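Local coordinates for glycerate dehydrogenase related protein (Thermoplasma acidophilum, PDB 3GVX) that probably acts as an NAD(P)H-dependent reductase of 2-keto acids such as hydroxypyruvate or glyoxylate, as a member of the D-isomer specific 2-hydroxyacid dehydrogenase family, at residues A197-N202 and I220-E225; Q54-G59 and Q270-N275; L93-K98 and N249-P254; V73-A78 and R277-G282. All coordinates share one frame; numbering follows the deposited sequence.

Interaction 1 (A197-N202 and I220-E225); sequences ANARKN and IGFLKE
Phe-222 lays the far end of its ring against the methyl group of Ala-199, with Phe-222 CZ 4.0 Å from Ala-199 CB. The neighbouring ring carbon, Phe-222 CE1, comes to 4.1 Å from the backbone nitrogen of Ala-197, so one corner of the ring touches the bend of the loop at two points two residues apart. Both partners meet the ring obliquely. Phe-222 reaches this far because its CG stands anti to the backbone N (chi1 -173°), which throws the ring outward from helix 216-225 and lets it bridge backbones whose nearest CA atoms, Ala-197 and Phe-222, are 8.4 Å apart. The helix is the crossover between parallel strands 204-207 and 230-233 of the NAD-binding, Rossmann-type domain, while 197-202 is the loop leading from helix 193-196 into strand 204-207. The contact therefore ties the entrance of one strand to the helix that follows that same strand, within a beta-alpha-beta unit. It is wholly van der Waals in kind: a ring against a methyl group and one backbone nitrogen. Ala-199 directs its methyl at the helix, and both it and Phe-222 are buried, whereas Ala-197 lies exposed at the border. Polar bonds to neighbouring parts of the domain fix the loop: Ala-199 O accepts a hydrogen bond from Arg-226 NH2, just beyond the helix, and Arg-200 NH1 forms a salt bridge with Asp-175 OD1. The Phe-222 side chain also packs on Val-229, at the approach to strand 230-233.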
loop_
_atom_site.group_PDB
_atom_site.type_symbol
_atom_site.label_atom_id
_atom_site.label_comp_id
_atom_site.label_asym_id
_atom_site.label_seq_id
_atom_site.Cartn_x
_atom_site.Cartn_y
_atom_site.Cartn_z
ATOM N N ALA B 197 2.902 -3.849 -27.328
ATOM C CA ALA B 197 1.800 -3.412 -28.167
ATOM C C ALA B 197 0.458 -3.823 -27.573
ATOM O O ALA B 197 -0.577 -3.324 -27.987
ATOM C CB ALA B 197 1.954 -3.978 -29.588
ATOM N N ASN B 198 0.464 -4.719 -26.592
ATOM C CA ASN B 198 -0.788 -5.146 -25.971
ATOM C C ASN B 198 -1.243 -4.197 -24.862
ATOM O O ASN B 198 -2.368 -4.292 -24.388
ATOM C CB ASN B 198 -0.641 -6.551 -25.377
ATOM C CG ASN B 198 -0.437 -7.616 -26.433
ATOM O OD1 ASN B 198 -1.401 -8.203 -26.937
ATOM N ND2 ASN B 198 0.822 -7.870 -26.779
ATOM N N ALA B 199 -0.372 -3.275 -24.465
ATOM C CA ALA B 199 -0.683 -2.360 -23.368
ATOM C C ALA B 199 -1.950 -1.536 -23.504
ATOM O O ALA B 199 -2.178 -0.837 -24.496
ATOM C CB ALA B 199 0.500 -1.436 -23.093
ATOM N N ARG B 200 -2.797 -1.660 -22.495
ATOM C CA ARG B 200 -4.027 -0.889 -22.437
ATOM C C ARG B 200 -3.575 0.528 -22.298
ATOM O O ARG B 200 -2.432 0.793 -21.946
ATOM C CB ARG B 200 -4.817 -1.186 -21.177
ATOM C CG ARG B 200 -5.325 -2.542 -21.089
ATOM C CD ARG B 200 -6.229 -2.648 -19.924
ATOM N NE ARG B 200 -7.030 -3.838 -20.092
ATOM C CZ ARG B 200 -7.993 -4.219 -19.272
ATOM N NH1 ARG B 200 -8.279 -3.490 -18.202
ATOM N NH2 ARG B 200 -8.671 -5.323 -19.534
ATOM N N LYS B 201 -4.513 1.434 -22.506
ATOM C CA LYS B 201 -4.230 2.846 -22.374
ATOM C C LYS B 201 -3.905 3.143 -20.907
ATOM O O LYS B 201 -4.594 2.676 -20.005
ATOM C CB LYS B 201 -5.444 3.655 -22.834
ATOM C CG LYS B 201 -5.100 4.818 -23.767
ATOM C CD LYS B 201 -4.399 4.338 -25.064
ATOM C CE LYS B 201 -4.150 5.495 -26.030
ATOM N NZ LYS B 201 -2.708 5.753 -26.267
ATOM N N ASN B 202 -2.831 3.895 -20.689
ATOM C CA ASN B 202 -2.383 4.293 -19.349
ATOM C C ASN B 202 -1.784 3.192 -18.491
ATOM O O ASN B 202 -1.735 3.301 -17.266
ATOM C CB ASN B 202 -3.524 4.947 -18.578
ATOM C CG ASN B 202 -4.020 6.195 -19.245
ATOM O OD1 ASN B 202 -3.235 7.023 -19.713
ATOM N ND2 ASN B 202 -5.327 6.350 -19.293
ATOM N N ILE B 220 12.457 1.657 -24.202
ATOM C CA ILE B 220 12.744 3.068 -24.391
ATOM C C ILE B 220 12.069 3.611 -25.637
ATOM O O ILE B 220 11.710 4.787 -25.701
ATOM C CB ILE B 220 14.258 3.319 -24.494
ATOM C CG1 ILE B 220 14.889 3.075 -23.122
ATOM C CG2 ILE B 220 14.529 4.696 -25.071
ATOM C CD1 ILE B 220 16.132 3.853 -22.837
ATOM N N GLY B 221 11.884 2.744 -26.621
ATOM C CA GLY B 221 11.244 3.159 -27.849
ATOM C C GLY B 221 9.753 3.244 -27.669
ATOM O O GLY B 221 9.099 4.149 -28.176
ATOM N N PHE B 222 9.225 2.296 -26.910
ATOM C CA PHE B 222 7.799 2.242 -26.638
ATOM C C PHE B 222 7.317 3.391 -25.749
ATOM O O PHE B 222 6.175 3.812 -25.850
ATOM C CB PHE B 222 7.448 0.895 -26.007
ATOM C CG PHE B 222 5.982 0.668 -25.846
ATOM C CD1 PHE B 222 5.187 0.355 -26.934
ATOM C CD2 PHE B 222 5.391 0.776 -24.600
ATOM C CE1 PHE B 222 3.819 0.156 -26.780
ATOM C CE2 PHE B 222 4.026 0.580 -24.439
ATOM C CZ PHE B 222 3.239 0.270 -25.532
ATOM N N LEU B 223 8.197 3.904 -24.897
ATOM C CA LEU B 223 7.839 4.996 -23.999
ATOM C C LEU B 223 7.705 6.318 -24.733
ATOM O O LEU B 223 7.010 7.220 -24.280
ATOM C CB LEU B 223 8.860 5.105 -22.863
ATOM C CG LEU B 223 8.734 3.917 -21.901
ATOM C CD1 LEU B 223 9.828 3.974 -20.849
ATOM C CD2 LEU B 223 7.338 3.934 -21.264
ATOM N N LYS B 224 8.370 6.425 -25.877
ATOM C CA LYS B 224 8.296 7.626 -26.701
ATOM C C LYS B 224 7.014 7.606 -27.516
ATOM O O LYS B 224 6.316 8.603 -27.628
ATOM C CB LYS B 224 9.500 7.693 -27.644
ATOM C CG LYS B 224 10.818 7.947 -26.961
ATOM C CD LYS B 224 11.079 9.436 -26.856
ATOM C CE LYS B 224 12.164 9.720 -25.839
ATOM N NZ LYS B 224 12.351 11.184 -25.709
ATOM N N GLU B 225 6.711 6.455 -28.090
ATOM C CA GLU B 225 5.513 6.301 -28.905
ATOM C C GLU B 225 4.299 6.465 -28.073
ATOM O O GLU B 225 3.439 7.313 -28.285
ATOM C CB GLU B 225 5.410 4.899 -29.445
ATOM C CG GLU B 225 6.342 4.521 -30.505
ATOM C CD GLU B 225 6.067 3.098 -30.913
ATOM O OE1 GLU B 225 4.901 2.669 -30.737
ATOM O OE2 GLU B 225 6.997 2.415 -31.399
#

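Interaction 2 (Q54-G59 and Q270-N275); sequences QAISAG and QLAFEN
With CG trans to the main-chain nitrogen (chi1 178°) and a bend at chi2 (78°), Gln-54 sends its amide from strand 52-55 to the side chain of Asn-275 on helix 266-279. The two amides cross at about a right angle, their planes 79° apart, and Gln-54 OE1 comes to 3.4 Å from Asn-275 CB. The rotation of the Gln-54 amide is set on its own strand: NE2 donates an almost straight hydrogen bond of 3.0 Å to Ala-55 O, which lies in the amide plane. A weak hydrogen bond from NE2 to Ser-76 O adds a second hold. Lower along the side chain, Gln-54 CG lies 3.7 Å from Ala-272 O. Beside it, Ile-56 CG2 packs on Ala-272 CB at 3.8 Å, and the small alanine lets the backbones approach to 5.4 Å between the CA atoms of Ile-56 and Ala-272. Next to it, Phe-273 of the same helix packs on Val-39 of strand 37-40 and on helix 11-20. Residues 57-59 form the loop after strand 52-55. The C-terminal helix returns to pack on the five-stranded parallel sheet of the first domain, as in D-2-hydroxyacid dehydrogenases.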
loop_
_atom_site.group_PDB
_atom_site.type_symbol
_atom_site.label_atom_id
_atom_site.label_comp_id
_atom_site.label_asym_id
_atom_site.label_seq_id
_atom_site.Cartn_x
_atom_site.Cartn_y
_atom_site.Cartn_z
ATOM N N GLN B 54 16.201 -24.812 11.323
ATOM C CA GLN B 54 15.775 -23.541 10.748
ATOM C C GLN B 54 16.900 -22.531 10.542
ATOM O O GLN B 54 17.434 -21.989 11.508
ATOM C CB GLN B 54 14.708 -22.908 11.638
ATOM C CG GLN B 54 14.235 -21.563 11.148
ATOM C CD GLN B 54 13.262 -21.669 9.998
ATOM O OE1 GLN B 54 12.187 -22.257 10.129
ATOM N NE2 GLN B 54 13.638 -21.102 8.854
ATOM N N ALA B 55 17.252 -22.272 9.286
ATOM C CA ALA B 55 18.273 -21.287 8.958
ATOM C C ALA B 55 17.586 -19.923 9.069
ATOM O O ALA B 55 16.390 -19.793 8.798
ATOM C CB ALA B 55 18.782 -21.499 7.534
ATOM N N ILE B 56 18.329 -18.905 9.476
ATOM C CA ILE B 56 17.731 -17.584 9.607
ATOM C C ILE B 56 17.960 -16.772 8.352
ATOM O O ILE B 56 17.410 -15.694 8.202
ATOM C CB ILE B 56 18.300 -16.818 10.806
ATOM C CG1 ILE B 56 19.803 -16.633 10.631
ATOM C CG2 ILE B 56 17.968 -17.560 12.087
ATOM C CD1 ILE B 56 20.374 -15.445 11.353
ATOM N N SER B 57 18.776 -17.297 7.445
ATOM C CA SER B 57 19.055 -16.611 6.185
ATOM C C SER B 57 18.055 -17.041 5.117
ATOM O O SER B 57 17.317 -18.009 5.300
ATOM C CB SER B 57 20.488 -16.890 5.719
ATOM O OG SER B 57 20.698 -18.267 5.508
ATOM N N ALA B 58 18.055 -16.323 4.000
ATOM C CA ALA B 58 17.155 -16.596 2.879
ATOM C C ALA B 58 17.537 -17.861 2.124
ATOM O O ALA B 58 16.672 -18.625 1.699
ATOM C CB ALA B 58 17.148 -15.406 1.932
ATOM N N GLY B 59 18.838 -18.074 1.971
ATOM C CA GLY B 59 19.340 -19.247 1.271
ATOM C C GLY B 59 20.104 -20.213 2.164
ATOM O O GLY B 59 20.575 -19.856 3.248
ATOM N N GLN B 270 12.729 -12.663 13.572
ATOM C CA GLN B 270 11.413 -12.988 14.113
ATOM C C GLN B 270 10.670 -13.972 13.235
ATOM O O GLN B 270 10.035 -14.893 13.728
ATOM C CB GLN B 270 10.567 -11.736 14.276
ATOM C CG GLN B 270 9.292 -11.977 15.048
ATOM C CD GLN B 270 8.581 -10.685 15.377
ATOM O OE1 GLN B 270 9.217 -9.688 15.725
ATOM N NE2 GLN B 270 7.259 -10.694 15.277
ATOM N N LEU B 271 10.740 -13.756 11.928
ATOM C CA LEU B 271 10.084 -14.649 10.974
ATOM C C LEU B 271 10.680 -16.054 11.096
ATOM O O LEU B 271 9.971 -17.048 10.952
ATOM C CB LEU B 271 10.237 -14.117 9.540
ATOM C CG LEU B 271 9.511 -12.793 9.238
ATOM C CD1 LEU B 271 10.057 -12.183 7.949
ATOM C CD2 LEU B 271 7.999 -13.033 9.167
ATOM N N ALA B 272 11.982 -16.122 11.375
ATOM C CA ALA B 272 12.665 -17.404 11.542
ATOM C C ALA B 272 12.052 -18.175 12.710
ATOM O O ALA B 272 11.670 -19.327 12.558
ATOM C CB ALA B 272 14.174 -17.189 11.763
ATOM N N PHE B 273 11.922 -17.535 13.866
ATOM C CA PHE B 273 11.331 -18.218 15.022
ATOM C C PHE B 273 9.878 -18.565 14.800
ATOM O O PHE B 273 9.397 -19.607 15.239
ATOM C CB PHE B 273 11.436 -17.373 16.305
ATOM C CG PHE B 273 12.837 -17.187 16.807
ATOM C CD1 PHE B 273 13.707 -18.254 16.910
ATOM C CD2 PHE B 273 13.294 -15.940 17.168
ATOM C CE1 PHE B 273 15.006 -18.076 17.355
ATOM C CE2 PHE B 273 14.585 -15.766 17.614
ATOM C CZ PHE B 273 15.438 -16.838 17.704
ATOM N N GLU B 274 9.175 -17.674 14.122
ATOM C CA GLU B 274 7.777 -17.894 13.835
ATOM C C GLU B 274 7.584 -19.126 12.984
ATOM O O GLU B 274 6.669 -19.905 13.227
ATOM C CB GLU B 274 7.162 -16.662 13.173
ATOM C CG GLU B 274 6.897 -15.565 14.183
ATOM C CD GLU B 274 6.265 -14.308 13.590
ATOM O OE1 GLU B 274 6.454 -14.032 12.391
ATOM O OE2 GLU B 274 5.581 -13.579 14.334
ATOM N N ASN B 275 8.457 -19.331 12.005
ATOM C CA ASN B 275 8.316 -20.515 11.181
ATOM C C ASN B 275 8.512 -21.764 12.015
ATOM O O ASN B 275 7.945 -22.800 11.714
ATOM C CB ASN B 275 9.307 -20.544 10.020
ATOM C CG ASN B 275 8.938 -21.594 8.988
ATOM O OD1 ASN B 275 9.751 -22.444 8.616
ATOM N ND2 ASN B 275 7.695 -21.537 8.519
#

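Interaction 3 (L93-K98 and N249-P254); sequences LLAHAK and NAILSP
Ser-253 OG is gripped by Asp-234 OD1 and His-88 NE2, which pins the chain two residues past Ile-251, the residue whose CD1 reaches Ala-95 and His-96. Strand 250-252 is the outermost strand, within this chain, of the seven-stranded parallel sheet of the Rossmann-type NAD-binding domain. Helix 79-97 is the long helix that leads out of the first domain and runs along this edge, and its last turn carries the contact. Ile-251 points at the helix as an extended arm: CG1 is anti to the carbonyl carbon, and chi2 (-175°) stretches CD1 to the tip. That single methyl does all the touching, while the CA atoms of Ile-251 and His-96 remain 7.6 Å apart. Its partners are consecutive residues on one face of the helix, and the bond between Ala-95 and His-96 forms the floor on which the methyl rests. The methyl of Ala-95, CB, lies 4.0 Å from Ile-251 CD1. The methylene of His-96, CB, is 3.9 Å from the same Ile-251 CD1. The His-96 imidazole itself takes no part: chi1 of 174° turns it away from the isoleucine to stack on Trp-230 of the adjoining strand, and Ile-251 packs on the same tryptophan. The second subunit closes over this edge: its Asn-104 packs on Ile-251, and its Glu-87 forms a salt bridge with Lys-98 NZ, which also bonds Thr-118 O of its own chain. The nearest approach of all is to main chain, Ile-251 CD1 sitting 3.8 Å from His-96 N.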
loop_
_atom_site.group_PDB
_atom_site.type_symbol
_atom_site.label_atom_id
_atom_site.label_comp_id
_atom_site.label_asym_id
_atom_site.label_seq_id
_atom_site.Cartn_x
_atom_site.Cartn_y
_atom_site.Cartn_z
ATOM N N LEU B 93 4.312 2.208 -7.443
ATOM C CA LEU B 93 2.971 2.154 -7.985
ATOM C C LEU B 93 2.135 3.359 -7.558
ATOM O O LEU B 93 1.566 4.058 -8.394
ATOM C CB LEU B 93 2.310 0.872 -7.514
ATOM C CG LEU B 93 1.471 0.168 -8.573
ATOM C CD1 LEU B 93 1.353 -1.302 -8.186
ATOM C CD2 LEU B 93 0.123 0.860 -8.737
ATOM N N LEU B 94 2.076 3.590 -6.250
ATOM C CA LEU B 94 1.316 4.707 -5.693
ATOM C C LEU B 94 1.957 6.073 -5.951
ATOM O O LEU B 94 1.263 7.072 -6.040
ATOM C CB LEU B 94 1.090 4.489 -4.193
ATOM C CG LEU B 94 0.152 3.324 -3.876
ATOM C CD1 LEU B 94 0.265 2.959 -2.401
ATOM C CD2 LEU B 94 -1.272 3.702 -4.260
ATOM N N ALA B 95 3.281 6.105 -6.077
ATOM C CA ALA B 95 3.979 7.362 -6.343
ATOM C C ALA B 95 3.458 7.922 -7.650
ATOM O O ALA B 95 3.157 9.096 -7.754
ATOM C CB ALA B 95 5.492 7.141 -6.429
ATOM N N HIS B 96 3.346 7.046 -8.635
ATOM C CA HIS B 96 2.837 7.416 -9.951
ATOM C C HIS B 96 1.326 7.622 -9.962
ATOM O O HIS B 96 0.843 8.608 -10.492
ATOM C CB HIS B 96 3.228 6.354 -10.992
ATOM C CG HIS B 96 2.628 6.586 -12.338
ATOM N ND1 HIS B 96 2.717 7.791 -12.993
ATOM C CD2 HIS B 96 1.894 5.774 -13.139
ATOM C CE1 HIS B 96 2.060 7.717 -14.137
ATOM N NE2 HIS B 96 1.552 6.503 -14.248
ATOM N N ALA B 97 0.584 6.701 -9.357
ATOM C CA ALA B 97 -0.863 6.818 -9.328
ATOM C C ALA B 97 -1.367 8.108 -8.696
ATOM O O ALA B 97 -2.318 8.682 -9.183
ATOM C CB ALA B 97 -1.488 5.603 -8.637
ATOM N N LYS B 98 -0.715 8.578 -7.638
ATOM C CA LYS B 98 -1.143 9.808 -6.963
ATOM C C LYS B 98 -0.354 11.047 -7.385
ATOM O O LYS B 98 -0.430 12.099 -6.743
ATOM C CB LYS B 98 -1.061 9.633 -5.430
ATOM C CG LYS B 98 -1.641 8.319 -4.938
ATOM C CD LYS B 98 -3.103 8.158 -5.351
ATOM C CE LYS B 98 -3.661 6.820 -4.902
ATOM N NZ LYS B 98 -5.102 6.637 -5.238
ATOM N N ASN B 249 8.366 9.649 -18.484
ATOM C CA ASN B 249 7.411 8.668 -17.979
ATOM C C ASN B 249 8.013 7.444 -17.292
ATOM O O ASN B 249 7.782 6.315 -17.701
ATOM C CB ASN B 249 6.446 8.224 -19.097
ATOM C CG ASN B 249 7.153 7.951 -20.431
ATOM O OD1 ASN B 249 6.584 7.313 -21.320
ATOM N ND2 ASN B 249 8.382 8.442 -20.575
ATOM N N ALA B 250 8.784 7.685 -16.240
ATOM C CA ALA B 250 9.381 6.617 -15.464
ATOM C C ALA B 250 9.776 7.125 -14.088
ATOM O O ALA B 250 10.035 8.305 -13.905
ATOM C CB ALA B 250 10.611 6.057 -16.192
ATOM N N ILE B 251 9.776 6.216 -13.122
ATOM C CA ILE B 251 10.194 6.513 -11.766
ATOM C C ILE B 251 11.119 5.344 -11.515
ATOM O O ILE B 251 10.758 4.183 -11.727
ATOM C CB ILE B 251 9.048 6.473 -10.744
ATOM C CG1 ILE B 251 7.935 7.434 -11.151
ATOM C CG2 ILE B 251 9.582 6.845 -9.373
ATOM C CD1 ILE B 251 6.828 7.552 -10.135
ATOM N N LEU B 252 12.323 5.651 -11.072
ATOM C CA LEU B 252 13.316 4.614 -10.882
ATOM C C LEU B 252 13.930 4.573 -9.509
ATOM O O LEU B 252 13.967 5.567 -8.786
ATOM C CB LEU B 252 14.448 4.800 -11.897
ATOM C CG LEU B 252 14.062 4.972 -13.367
ATOM C CD1 LEU B 252 15.278 5.467 -14.161
ATOM C CD2 LEU B 252 13.523 3.656 -13.918
ATOM N N SER B 253 14.428 3.402 -9.161
ATOM C CA SER B 253 15.111 3.227 -7.898
ATOM C C SER B 253 16.292 2.278 -8.140
ATOM O O SER B 253 16.220 1.384 -8.969
ATOM C CB SER B 253 14.165 2.701 -6.810
ATOM O OG SER B 253 13.556 1.480 -7.160
ATOM N N PRO B 254 17.397 2.483 -7.412
ATOM C CA PRO B 254 18.641 1.708 -7.486
ATOM C C PRO B 254 18.711 0.292 -6.865
ATOM O O PRO B 254 19.512 0.050 -5.964
ATOM C CB PRO B 254 19.659 2.667 -6.873
ATOM C CG PRO B 254 18.844 3.382 -5.843
ATOM C CD PRO B 254 17.581 3.687 -6.587
#

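Interaction 4 (V73-A78 and R277-G282); sequences VLCSNA and RNFFEG
Strand 73-75 and the C-terminal part of helix 266-279 stand well apart, the nearest CA atoms, Cys-75 and Phe-279, being 9.3 Å from each other. The Phe-279 ring fills that separation, a fully extended chi1 (-180°) carrying it straight out toward the strand. Val-73 and Cys-75, two residues apart and hence on the same side of the strand, receive it. Val-73 CG1 packs on Phe-279 CE1 at 3.9 Å, and Val-73 CB comes to 4.2 Å from Phe-279 CZ. At the other end of that ring side, Cys-75 SG is 4.3 Å from Phe-279 CD1. The sulfur lies 5.2 Å from the ring centroid, 45° off the ring normal, an oblique sulfur-aromatic contact. On the helix side, an edge of the Phe-279 ring points at the face of Phe-280, with Phe-279 CD2 3.6 Å above the centre of the Phe-280 ring. The helix closes in a Schellman motif with Gly-282, at phi 103°, as its C-prime residue. Nearby, Arg-277 NH2 forms a salt bridge of 3.1 Å with Glu-281 OE2, which it meets on the syn side. Strand 73-75 forms the border of the first domain's parallel sheet within this chain. Phe-279 also packs on Met-52 of strand 52-55, so the end of the helix spans two strands. Without a polar bond between the segments, shape and dispersion hold helix end and strand together: Cys-75 is buried on the inner side, and Val-73 is open to solvent.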
loop_
_atom_site.group_PDB
_atom_site.type_symbol
_atom_site.label_atom_id
_atom_site.label_comp_id
_atom_site.label_asym_id
_atom_site.label_seq_id
_atom_site.Cartn_x
_atom_site.Cartn_y
_atom_site.Cartn_z
ATOM N N VAL B 73 14.085 -32.107 8.619
ATOM C CA VAL B 73 13.630 -31.094 7.693
ATOM C C VAL B 73 14.413 -29.795 7.825
ATOM O O VAL B 73 14.545 -29.227 8.913
ATOM C CB VAL B 73 12.123 -30.827 7.890
ATOM C CG1 VAL B 73 11.679 -29.633 7.043
ATOM C CG2 VAL B 73 11.332 -32.093 7.530
ATOM N N LEU B 74 14.945 -29.333 6.701
ATOM C CA LEU B 74 15.696 -28.090 6.672
ATOM C C LEU B 74 14.808 -26.993 6.102
ATOM O O LEU B 74 14.301 -27.111 4.989
ATOM C CB LEU B 74 16.943 -28.218 5.792
ATOM C CG LEU B 74 17.738 -26.922 5.560
ATOM C CD1 LEU B 74 18.367 -26.417 6.865
ATOM C CD2 LEU B 74 18.808 -27.181 4.485
ATOM N N CYS B 75 14.625 -25.926 6.868
ATOM C CA CYS B 75 13.824 -24.788 6.438
ATOM C C CYS B 75 14.720 -23.562 6.355
ATOM O O CYS B 75 15.704 -23.451 7.081
ATOM C CB CYS B 75 12.700 -24.506 7.433
ATOM S SG CYS B 75 11.633 -25.890 7.732
ATOM N N SER B 76 14.381 -22.645 5.459
ATOM C CA SER B 76 15.150 -21.424 5.332
ATOM C C SER B 76 14.233 -20.259 5.695
ATOM O O SER B 76 13.069 -20.458 6.023
ATOM C CB SER B 76 15.733 -21.274 3.919
ATOM O OG SER B 76 14.728 -21.166 2.948
ATOM N N ASN B 77 14.755 -19.046 5.615
ATOM C CA ASN B 77 13.988 -17.867 6.009
ATOM C C ASN B 77 14.087 -16.718 4.997
ATOM O O ASN B 77 14.896 -15.814 5.165
ATOM C CB ASN B 77 14.498 -17.442 7.386
ATOM C CG ASN B 77 13.766 -16.260 7.955
ATOM O OD1 ASN B 77 12.540 -16.183 7.899
ATOM N ND2 ASN B 77 14.518 -15.338 8.545
ATOM N N ALA B 78 13.247 -16.763 3.959
ATOM C CA ALA B 78 13.251 -15.761 2.888
ATOM C C ALA B 78 12.050 -14.815 2.826
ATOM O O ALA B 78 11.960 -13.983 1.927
ATOM C CB ALA B 78 13.420 -16.457 1.527
ATOM N N ARG B 277 7.634 -22.164 15.181
ATOM C CA ARG B 277 6.392 -22.331 15.894
ATOM C C ARG B 277 5.313 -22.888 14.969
ATOM O O ARG B 277 4.561 -23.780 15.342
ATOM C CB ARG B 277 6.010 -20.979 16.506
ATOM C CG ARG B 277 4.633 -20.474 16.221
ATOM C CD ARG B 277 4.064 -19.953 17.516
ATOM N NE ARG B 277 3.221 -20.950 18.169
ATOM C CZ ARG B 277 2.781 -20.863 19.419
ATOM N NH1 ARG B 277 3.119 -19.823 20.170
ATOM N NH2 ARG B 277 1.969 -21.795 19.903
ATOM N N ASN B 278 5.271 -22.374 13.747
ATOM C CA ASN B 278 4.299 -22.820 12.757
ATOM C C ASN B 278 4.579 -24.228 12.297
ATOM O O ASN B 278 3.670 -25.008 12.047
ATOM C CB ASN B 278 4.309 -21.896 11.553
ATOM C CG ASN B 278 3.710 -20.561 11.861
ATOM O OD1 ASN B 278 3.776 -19.632 11.052
ATOM N ND2 ASN B 278 3.108 -20.448 13.037
ATOM N N PHE B 279 5.856 -24.548 12.191
ATOM C CA PHE B 279 6.248 -25.870 11.779
ATOM C C PHE B 279 5.714 -26.887 12.757
ATOM O O PHE B 279 5.253 -27.945 12.358
ATOM C CB PHE B 279 7.765 -25.995 11.701
ATOM C CG PHE B 279 8.229 -27.354 11.273
ATOM C CD1 PHE B 279 8.341 -27.678 9.930
ATOM C CD2 PHE B 279 8.519 -28.327 12.215
ATOM C CE1 PHE B 279 8.736 -28.952 9.541
ATOM C CE2 PHE B 279 8.911 -29.597 11.832
ATOM C CZ PHE B 279 9.020 -29.912 10.499
ATOM N N PHE B 280 5.763 -26.568 14.043
ATOM C CA PHE B 280 5.290 -27.521 15.017
ATOM C C PHE B 280 3.794 -27.590 15.277
ATOM O O PHE B 280 3.346 -28.458 16.014
ATOM C CB PHE B 280 6.115 -27.415 16.305
ATOM C CG PHE B 280 7.474 -28.039 16.165
ATOM C CD1 PHE B 280 8.606 -27.260 15.957
ATOM C CD2 PHE B 280 7.602 -29.424 16.090
ATOM C CE1 PHE B 280 9.838 -27.843 15.666
ATOM C CE2 PHE B 280 8.833 -30.014 15.805
ATOM C CZ PHE B 280 9.954 -29.218 15.590
ATOM N N GLU B 281 3.021 -26.699 14.658
ATOM C CA GLU B 281 1.560 -26.760 14.763
ATOM C C GLU B 281 1.241 -27.641 13.571
ATOM O O GLU B 281 0.171 -28.233 13.476
ATOM C CB GLU B 281 0.893 -25.397 14.527
ATOM C CG GLU B 281 1.515 -24.247 15.265
ATOM C CD GLU B 281 1.553 -24.477 16.759
ATOM O OE1 GLU B 281 1.983 -25.573 17.180
ATOM O OE2 GLU B 281 1.155 -23.561 17.513
ATOM N N GLY B 282 2.216 -27.700 12.668
ATOM C CA GLY B 282 2.105 -28.450 11.436
ATOM C C GLY B 282 1.845 -27.487 10.286
ATOM O O GLY B 282 1.093 -27.809 9.372
#

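How the interactions relate
Interactions 2 and 4 are neighbours, 8 Å between centres: both use helix 266-279, and their strands lie side by side in one sheet. Asn-77 joins them, its ND2 2.9 Å from Ile-56 O and its N 2.8 Å from Ser-57 O, both probable hydrogen bonds. Interactions 1 and 3, 16 Å apart between centres, belong to the NAD-binding domain and touch where Leu-223 packs on Asn-249. The two pairs lie on opposite sides of the chain's centre, with interactions 2 and 3 about 32 Å apart between centres. As in relatives, the active-site cleft probably lies between the domains. A potassium ion sits about 12 Å from the side chain of Ala-95.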